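PDB 4HCJ: ThiJ/PfpI domain protein, which is of uncertain physiological function but belongs to the DJ-1/PfpI family, binds magnesium ions and is probably a hydrolase. Local coordinates for residues Gly77-Gly80 / Cys81-Leu84; Gln91-Ala94 / Lys95-Leu98; Asn141-Glu145 / Asn146-Ser150; Asn167-Val170 / Gly171-Ser175. All blocks are in the same frame, centred on the assembly; numbering follows the deposited sequence. Where two conformers were deposited one is given.

Interaction 1 of 4, residues Gly77-Gly80 / Cys81-Leu84; sequences GGIG and CITL
Gly80 O is gripped twice by Thr83, once through the hydroxyl and once through the backbone amide. Thr83 OG1 gives the shorter bond, 2.8 Å to Gly80 O, and arrives almost end-on to the carbonyl, at a C=O...O angle of 173°. Thr83 N reaches Gly80 O at 3.3 Å from above the carbonyl plane, so the two donors use different approaches to one oxygen. The hydroxyl gets there because chi1 of 69° swings OG1 between the backbone N and the carbonyl carbon, back over the preceding turn. Two further backbone bonds of the same three-residue spacing wind up the chain: Cys81 N to Gly78 O at 2.9 Å and Ile82 N to Ile79 O at 3.2 Å. These overlapping turns form in the glycine-rich Gly-Gly-Ile-Gly loop, after the C-terminal end of strand 72-75 in the mixed main sheet of this DJ-1/PfpI fold. Gly78 has a positive phi there, a conformation that glycine, lacking a CB, adopts readily. The side chain of Cys81 turns inward: SG stands anti to the backbone N (chi1 -173°) and comes 4.1 Å from Gly77 CA, while Cys81 CB lies 3.7 Å from Gly77 C. It also meets Ser109 in the turn between strand 103-107 and helix 110-116, and Ile113 of that helix. On the exposed flank Ile82 CD1 rests 4.2 Å from Ile79 CG1. The loop's start is tied by Gly77 N to Glu23 OE1, and Gly80 shares a backbone bond with Asn18.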
loop_
_atom_site.group_PDB
_atom_site.type_symbol
_atom_site.label_atom_id
_atom_site.label_comp_id
_atom_site.label_asym_id
_atom_site.label_seq_id
_atom_site.Cartn_x
_atom_site.Cartn_y
_atom_site.Cartn_z
ATOM N N GLY A 77 1.323 -5.931 2.430
ATOM C CA GLY A 77 1.699 -7.265 2.035
ATOM C C GLY A 77 1.269 -8.351 3.013
ATOM O O GLY A 77 0.143 -8.349 3.553
ATOM N N GLY A 78 2.192 -9.286 3.226
ATOM C CA GLY A 78 1.920 -10.509 3.954
ATOM C C GLY A 78 1.581 -11.629 2.994
ATOM O O GLY A 78 1.194 -11.398 1.846
ATOM N N ILE A 79 1.678 -12.857 3.484
ATOM C CA ILE A 79 1.396 -14.013 2.646
ATOM C C ILE A 79 -0.018 -13.971 2.067
ATOM O O ILE A 79 -0.243 -14.414 0.938
ATOM C CB ILE A 79 1.694 -15.332 3.419
ATOM C CG1 ILE A 79 1.595 -16.556 2.498
ATOM C CG2 ILE A 79 0.802 -15.471 4.652
ATOM C CD1 ILE A 79 2.130 -17.841 3.126
ATOM N N GLY A 80 -0.976 -13.409 2.810
ATOM C CA GLY A 80 -2.325 -13.305 2.286
ATOM C C GLY A 80 -2.446 -12.405 1.061
ATOM O O GLY A 80 -3.387 -12.531 0.279
ATOM N N CYS A 81 -1.499 -11.486 0.885
ATOM C CA CYS A 81 -1.540 -10.563 -0.252
ATOM C C CYS A 81 -1.417 -11.299 -1.593
ATOM O O CYS A 81 -1.879 -10.801 -2.624
ATOM C CB CYS A 81 -0.437 -9.516 -0.110
ATOM S SG CYS A 81 -0.498 -8.208 -1.350
ATOM N N ILE A 82 -0.795 -12.472 -1.594
ATOM C CA ILE A 82 -0.590 -13.198 -2.837
ATOM C C ILE A 82 -1.913 -13.456 -3.555
ATOM O O ILE A 82 -1.975 -13.448 -4.780
ATOM C CB ILE A 82 0.212 -14.492 -2.595
ATOM C CG1 ILE A 82 1.606 -14.146 -2.059
ATOM C CG2 ILE A 82 0.330 -15.320 -3.864
ATOM C CD1 ILE A 82 2.360 -15.321 -1.460
ATOM N N THR A 83 -2.983 -13.614 -2.773
ATOM C CA THR A 83 -4.324 -13.816 -3.315
ATOM C C THR A 83 -4.846 -12.607 -4.095
ATOM O O THR A 83 -5.785 -12.733 -4.861
ATOM C CB THR A 83 -5.346 -14.195 -2.195
ATOM O OG1 THR A 83 -5.573 -13.078 -1.321
ATOM C CG2 THR A 83 -4.823 -15.390 -1.388
ATOM N N LEU A 84 -4.235 -11.438 -3.888
ATOM C CA LEU A 84 -4.648 -10.184 -4.524
ATOM C C LEU A 84 -3.730 -9.746 -5.660
ATOM O O LEU A 84 -4.027 -8.772 -6.348
ATOM C CB LEU A 84 -4.672 -9.074 -3.478
ATOM C CG LEU A 84 -5.594 -9.287 -2.278
ATOM C CD1 LEU A 84 -5.459 -8.133 -1.282
ATOM C CD2 LEU A 84 -7.028 -9.443 -2.740
#

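Interaction 2 of 4, residues Gln91-Ala94 / Lys95-Leu98; sequences QGLA and KLFL
Lys95 folds back along the preceding turn of the helix to lie against Gln91. Its CG sits beside the backbone N and the chain bends at both chi3 (-133°) and chi4 (87°), curling NZ over Gln91 O, 3.4 Å away, in a weak bond. The firmer hold on that oxygen is the backbone one, Lys95 N to Gln91 O at 3.1 Å. A water joins the two side chains, donating to Gln91 OE1 at 2.7 Å and accepting from Lys95 NZ at 2.6 Å; because Lys95 was modelled in two conformers, this bridge may be only partly occupied. Gln91 is extended beyond CG, which carries its amide back towards the start of the helix, and NE2 is held by Trp85 O, fixing which end of the amide meets the water. On another side of the helix, Leu93 and Leu96 lie side by side and point the same way, their CD2 methyls 4.0 Å apart. Leu96 achieves this with CG anti to the backbone N (chi1 176°), whereas Leu93 has CG beside the N. The ring of Phe97 turns an edge to the backbone: CD1 lies 3.3 Å from Leu93 O, near the ring plane, and the same oxygen accepts Phe97 N at 3.0 Å. All this belongs to helix 88-99, the crossover of the beta-alpha-beta unit between strands 72-75 and 103-107. Its inner face covers the sheet, with Ala94 on Phe75, Phe97 on Val73, Val104 and Leu11, and Leu93 on Val13 of strand 9-13.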
loop_
_atom_site.group_PDB
_atom_site.type_symbol
_atom_site.label_atom_id
_atom_site.label_comp_id
_atom_site.label_asym_id
_atom_site.label_seq_id
_atom_site.Cartn_x
_atom_site.Cartn_y
_atom_site.Cartn_z
ATOM N N GLN A 91 -5.465 -4.052 -8.677
ATOM C CA GLN A 91 -4.702 -3.370 -9.720
ATOM C C GLN A 91 -5.438 -2.124 -10.191
ATOM O O GLN A 91 -4.831 -1.075 -10.427
ATOM C CB GLN A 91 -4.437 -4.314 -10.894
ATOM C CG GLN A 91 -3.558 -5.495 -10.540
ATOM C CD GLN A 91 -3.437 -6.485 -11.666
ATOM O OE1 GLN A 91 -3.813 -6.210 -12.800
ATOM N NE2 GLN A 91 -2.938 -7.662 -11.350
ATOM N N GLY A 92 -6.760 -2.230 -10.302
ATOM C CA GLY A 92 -7.574 -1.110 -10.724
ATOM C C GLY A 92 -7.483 0.053 -9.744
ATOM O O GLY A 92 -7.447 1.210 -10.156
ATOM N N LEU A 93 -7.453 -0.240 -8.444
ATOM C CA LEU A 93 -7.286 0.833 -7.458
ATOM C C LEU A 93 -5.914 1.494 -7.560
ATOM O O LEU A 93 -5.798 2.712 -7.393
ATOM C CB LEU A 93 -7.546 0.328 -6.040
ATOM C CG LEU A 93 -8.996 -0.064 -5.738
ATOM C CD1 LEU A 93 -9.115 -0.620 -4.322
ATOM C CD2 LEU A 93 -9.942 1.120 -5.927
ATOM N N ALA A 94 -4.871 0.717 -7.819
ATOM C CA ALA A 94 -3.542 1.299 -7.998
ATOM C C ALA A 94 -3.559 2.318 -9.141
ATOM O O ALA A 94 -3.060 3.439 -9.007
ATOM C CB ALA A 94 -2.521 0.222 -8.277
ATOM N N LYS A 95 -4.149 1.926 -10.266
ATOM C CA LYS A 95 -4.217 2.803 -11.428
ATOM C C LYS A 95 -5.112 4.012 -11.167
ATOM O O LYS A 95 -4.788 5.133 -11.569
ATOM C CB LYS A 95 -4.714 2.027 -12.650
ATOM C CG LYS A 95 -3.780 0.899 -13.059
ATOM C CD LYS A 95 -4.183 0.240 -14.360
ATOM C CE LYS A 95 -4.168 -1.274 -14.234
ATOM N NZ LYS A 95 -5.465 -1.792 -13.710
ATOM N N LEU A 96 -6.235 3.777 -10.488
ATOM C CA LEU A 96 -7.184 4.850 -10.175
ATOM C C LEU A 96 -6.498 5.942 -9.363
ATOM O O LEU A 96 -6.618 7.137 -9.654
ATOM C CB LEU A 96 -8.368 4.293 -9.383
ATOM C CG LEU A 96 -9.419 5.293 -8.886
ATOM C CD1 LEU A 96 -10.214 5.842 -10.038
ATOM C CD2 LEU A 96 -10.314 4.610 -7.852
ATOM N N PHE A 97 -5.787 5.540 -8.316
ATOM C CA PHE A 97 -5.118 6.520 -7.468
ATOM C C PHE A 97 -4.007 7.229 -8.230
ATOM O O PHE A 97 -3.866 8.447 -8.135
ATOM C CB PHE A 97 -4.622 5.878 -6.174
ATOM C CG PHE A 97 -5.674 5.838 -5.094
ATOM C CD1 PHE A 97 -6.754 4.982 -5.167
ATOM C CD2 PHE A 97 -5.578 6.678 -3.998
ATOM C CE1 PHE A 97 -7.717 4.971 -4.176
ATOM C CE2 PHE A 97 -6.547 6.675 -3.000
ATOM C CZ PHE A 97 -7.618 5.821 -3.095
ATOM N N LEU A 98 -3.223 6.479 -9.003
ATOM C CA LEU A 98 -2.152 7.116 -9.774
ATOM C C LEU A 98 -2.719 8.160 -10.731
ATOM O O LEU A 98 -2.212 9.283 -10.821
ATOM C CB LEU A 98 -1.317 6.098 -10.537
ATOM C CG LEU A 98 0.014 6.670 -11.040
ATOM C CD1 LEU A 98 1.013 6.868 -9.904
ATOM C CD2 LEU A 98 0.583 5.786 -12.132
HETATM O O HOH W 1 -4.880 -4.275 -14.372
#

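Interaction 3 of 4, residues Asn141-Glu145 / Asn146-Ser150; sequences NIMSE and NVVVS
Val148 sets one methyl, CG2, against two side-chain stems of the incoming chain. It lies 4.0 Å from the CB of selenomethionine 143 (Met143) and equally 4.0 Å from Glu145 CB. Val148 CG2 stands beside the backbone N, and the Met143 and Val148 side chains cross at about a right angle. Beyond CG, which is 4.1 Å from Val148 CG2, Met143 bends twice and leads its selenium away, so the touch is made by the root of the side chain, though Met143 was modelled in two conformers and the course of its outer end is less certain. Ser144, between these two residues, Met143 and Glu145, centres an inverse gamma turn, closed by a weak 2.8 Å bond from Glu145 N to Met143 O. Glu145 bends at chi2 (-65°); its carboxylate leads away from residues 146-150, and a water spans the gap, donating to Glu145 OE1 at 2.7 Å and accepting from Asn146 N at 2.9 Å. The polar end of Asn146 is engaged outside the turn, OD1 with Asn157 ND2. This exposed bend links two sheets: strand 141-142 pairs in parallel with 124-125, while strand 147-150 forms an edge of the main sheet, antiparallel to 153-156. Val148 also packs on Thr126 and Thr155, and Val147 and Val149 pack against helix 162-174.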
loop_
_atom_site.group_PDB
_atom_site.type_symbol
_atom_site.label_atom_id
_atom_site.label_comp_id
_atom_site.label_asym_id
_atom_site.label_seq_id
_atom_site.Cartn_x
_atom_site.Cartn_y
_atom_site.Cartn_z
ATOM N N ASN A 141 12.753 -0.785 -11.535
ATOM C CA ASN A 141 14.157 -0.854 -11.149
ATOM C C ASN A 141 14.244 -1.052 -9.650
ATOM O O ASN A 141 13.746 -0.227 -8.890
ATOM C CB ASN A 141 14.903 0.430 -11.514
ATOM C CG ASN A 141 14.615 0.886 -12.920
ATOM O OD1 ASN A 141 14.791 0.122 -13.875
ATOM N ND2 ASN A 141 14.155 2.125 -13.065
ATOM N N ILE A 142 14.877 -2.136 -9.220
ATOM C CA ILE A 142 14.962 -2.434 -7.801
ATOM C C ILE A 142 16.182 -1.762 -7.186
ATOM O O ILE A 142 17.335 -2.062 -7.543
ATOM C CB ILE A 142 14.971 -3.951 -7.533
ATOM C CG1 ILE A 142 13.674 -4.587 -8.062
ATOM C CG2 ILE A 142 15.105 -4.203 -6.039
ATOM C CD1 ILE A 142 13.596 -6.057 -7.878
HETATM N N MSE A 143 15.949 -0.862 -6.239
HETATM C CA MSE A 143 17.034 -0.144 -5.587
HETATM C C MSE A 143 17.432 -0.820 -4.280
HETATM O O MSE A 143 16.592 -1.404 -3.598
HETATM C CB MSE A 143 16.609 1.298 -5.315
HETATM C CG MSE A 143 15.828 1.953 -6.450
HETATM SE SE MSE A 143 16.738 2.000 -8.155
HETATM C CE MSE A 143 18.085 3.349 -7.683
ATOM N N SER A 144 18.712 -0.725 -3.927
ATOM C CA SER A 144 19.240 -1.289 -2.687
ATOM C C SER A 144 18.886 -0.388 -1.517
ATOM O O SER A 144 19.768 0.184 -0.874
ATOM C CB SER A 144 20.765 -1.422 -2.766
ATOM O OG SER A 144 21.162 -2.303 -3.798
ATOM N N GLU A 145 17.596 -0.276 -1.218
ATOM C CA GLU A 145 17.141 0.607 -0.155
ATOM C C GLU A 145 15.947 -0.027 0.540
ATOM O O GLU A 145 15.215 -0.832 -0.050
ATOM C CB GLU A 145 16.695 1.965 -0.726
ATOM C CG GLU A 145 17.729 2.715 -1.548
ATOM C CD GLU A 145 18.950 3.178 -0.771
ATOM O OE1 GLU A 145 18.993 3.135 0.474
ATOM O OE2 GLU A 145 19.896 3.633 -1.437
ATOM N N ASN A 146 15.714 0.394 1.779
ATOM C CA ASN A 146 14.550 -0.043 2.535
ATOM C C ASN A 146 13.256 0.639 2.104
ATOM O O ASN A 146 12.186 0.032 2.192
ATOM C CB ASN A 146 14.789 0.200 4.027
ATOM C CG ASN A 146 15.857 -0.729 4.582
ATOM O OD1 ASN A 146 15.745 -1.944 4.470
ATOM N ND2 ASN A 146 16.934 -0.169 5.099
ATOM N N VAL A 147 13.357 1.903 1.691
ATOM C CA VAL A 147 12.218 2.711 1.262
ATOM C C VAL A 147 12.667 3.542 0.070
ATOM O O VAL A 147 13.810 4.035 0.044
ATOM C CB VAL A 147 11.748 3.688 2.383
ATOM C CG1 VAL A 147 10.549 4.502 1.928
ATOM C CG2 VAL A 147 11.421 2.936 3.660
ATOM N N VAL A 148 11.794 3.688 -0.923
ATOM C CA VAL A 148 12.095 4.497 -2.103
ATOM C C VAL A 148 10.911 5.389 -2.414
ATOM O O VAL A 148 9.788 4.913 -2.605
ATOM C CB VAL A 148 12.416 3.645 -3.360
ATOM C CG1 VAL A 148 12.685 4.526 -4.575
ATOM C CG2 VAL A 148 13.578 2.690 -3.099
ATOM N N VAL A 149 11.170 6.694 -2.494
ATOM C CA VAL A 149 10.175 7.667 -2.919
ATOM C C VAL A 149 10.490 8.074 -4.353
ATOM O O VAL A 149 11.579 8.593 -4.629
ATOM C CB VAL A 149 10.191 8.923 -2.012
ATOM C CG1 VAL A 149 9.247 9.995 -2.554
ATOM C CG2 VAL A 149 9.837 8.550 -0.577
ATOM N N SER A 150 9.537 7.848 -5.255
ATOM C CA SER A 150 9.678 8.191 -6.669
ATOM C C SER A 150 8.463 9.016 -7.071
ATOM O O SER A 150 7.454 8.479 -7.542
ATOM C CB SER A 150 9.799 6.921 -7.518
ATOM O OG SER A 150 10.999 6.257 -7.166
HETATM O O HOH W 2 17.656 2.371 2.732
#

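Interaction 4 of 4, residues Asn167-Val170 / Gly171-Ser175; sequences NAVV and GVLNS
Val169 and Leu173 lie side by side one turn apart and point the same way, with Val169 CG1 3.9 Å from Leu173 CD1. The valine methyl reaches there because it stands anti to the backbone N (chi1 171°), leaning towards the next turn. Val170 makes the matching pair with Asn174: its CG1, likewise anti to the N, lies 3.5 Å from Asn174 ND2, an apolar methyl alongside the amide. Val172 instead uses CG2 against the backbone, 3.4 Å from Ala168 O. The i to i+4 bonds of an alpha-helix set these spacings. Leu173 N meets Val169 O at 2.9 Å and Asn174 N meets Val170 O at 2.8 Å, while Gly171 N reaches Asn167 O at 2.9 Å. Helix 162-174 is the last helix of the alpha-beta-alpha sandwich, and its faces divide between sheet and neighbouring helix. Val169 packs on Ala105 of strand 103-107, and Leu173 and Val172 on Ile103; Val169 and Val170 also meet Phe31 of helix 21-33. Further along, Ser175 N bonds to Val172 O at 3.2 Å. The Asn174 amide is positioned by Tyr36 OH, which pairs with OD1, consistent with ND2 facing Val170. Lys6 NZ bonds to Leu173 O from the start of the modelled chain.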
loop_
_atom_site.group_PDB
_atom_site.type_symbol
_atom_site.label_atom_id
_atom_site.label_comp_id
_atom_site.label_asym_id
_atom_site.label_seq_id
_atom_site.Cartn_x
_atom_site.Cartn_y
_atom_site.Cartn_z
ATOM N N ASN A 167 6.769 6.929 7.735
ATOM C CA ASN A 167 7.332 8.269 7.840
ATOM C C ASN A 167 7.564 8.893 6.462
ATOM O O ASN A 167 7.345 10.097 6.273
ATOM C CB ASN A 167 8.636 8.255 8.644
ATOM C CG ASN A 167 8.411 8.039 10.134
ATOM O OD1 ASN A 167 7.408 8.468 10.688
ATOM N ND2 ASN A 167 9.374 7.392 10.795
ATOM N N ALA A 168 8.022 8.087 5.500
ATOM C CA ALA A 168 8.243 8.599 4.146
ATOM C C ALA A 168 6.932 9.014 3.478
ATOM O O ALA A 168 6.861 10.054 2.828
ATOM C CB ALA A 168 8.982 7.572 3.288
ATOM N N VAL A 169 5.883 8.206 3.652
ATOM C CA VAL A 169 4.570 8.543 3.115
ATOM C C VAL A 169 4.043 9.844 3.739
ATOM O O VAL A 169 3.544 10.723 3.023
ATOM C CB VAL A 169 3.580 7.375 3.291
ATOM C CG1 VAL A 169 2.162 7.797 2.936
ATOM C CG2 VAL A 169 4.018 6.187 2.434
ATOM N N VAL A 170 4.156 9.972 5.065
ATOM C CA VAL A 170 3.742 11.206 5.733
ATOM C C VAL A 170 4.521 12.406 5.176
ATOM O O VAL A 170 3.939 13.473 4.962
ATOM C CB VAL A 170 3.910 11.086 7.262
ATOM C CG1 VAL A 170 3.778 12.462 7.936
ATOM C CG2 VAL A 170 2.887 10.101 7.835
ATOM N N GLY A 171 5.828 12.249 4.948
ATOM C CA GLY A 171 6.620 13.330 4.386
ATOM C C GLY A 171 6.099 13.789 3.033
ATOM O O GLY A 171 5.994 14.986 2.763
ATOM N N VAL A 172 5.747 12.849 2.166
ATOM C CA VAL A 172 5.183 13.211 0.867
ATOM C C VAL A 172 3.829 13.912 1.036
ATOM O O VAL A 172 3.585 14.961 0.459
ATOM C CB VAL A 172 5.061 11.980 -0.049
ATOM C CG1 VAL A 172 4.386 12.362 -1.337
ATOM C CG2 VAL A 172 6.437 11.351 -0.322
ATOM N N LEU A 173 2.970 13.354 1.872
ATOM C CA LEU A 173 1.653 13.940 2.074
ATOM C C LEU A 173 1.708 15.329 2.700
ATOM O O LEU A 173 0.925 16.214 2.345
ATOM C CB LEU A 173 0.817 13.027 2.957
ATOM C CG LEU A 173 0.394 11.732 2.261
ATOM C CD1 LEU A 173 -0.248 10.810 3.274
ATOM C CD2 LEU A 173 -0.549 12.019 1.097
ATOM N N ASN A 174 2.627 15.538 3.634
ATOM C CA ASN A 174 2.684 16.826 4.326
ATOM C C ASN A 174 3.166 17.954 3.421
ATOM O O ASN A 174 3.008 19.132 3.745
ATOM C CB ASN A 174 3.511 16.730 5.613
ATOM C CG ASN A 174 2.708 16.187 6.797
ATOM O OD1 ASN A 174 1.475 16.087 6.752
ATOM N ND2 ASN A 174 3.401 15.897 7.883
ATOM N N SER A 175 3.743 17.609 2.278
ATOM C CA SER A 175 4.127 18.641 1.328
ATOM C C SER A 175 2.963 19.062 0.419
ATOM O O SER A 175 3.119 19.953 -0.419
ATOM C CB SER A 175 5.350 18.197 0.521
ATOM O OG SER A 175 6.514 18.222 1.336
#

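The four contacts come in series along the chain and spread over one alpha-beta-alpha sandwich. Interactions 1 and 2 follow one another after strand 72-75, first the glycine-rich loop and then the crossover helix 88-99; their centres are 17 Å apart, and their nearest atoms about 5 Å. Interactions 3 and 4 touch directly: Val147 CG1 meets Ala168 CB at 3.7 Å, and Val149 CG1 meets Val172 CG2 at 3.8 Å, so helix 162-174 covers the edge strand 147-150. Interactions 1 and 4 lie on opposite sides of the chain's centre, about 25 Å between centres. Helices 88-99 and 162-174 pack on inner strand 103-107 from opposite faces, giving the sandwich its two outer layers.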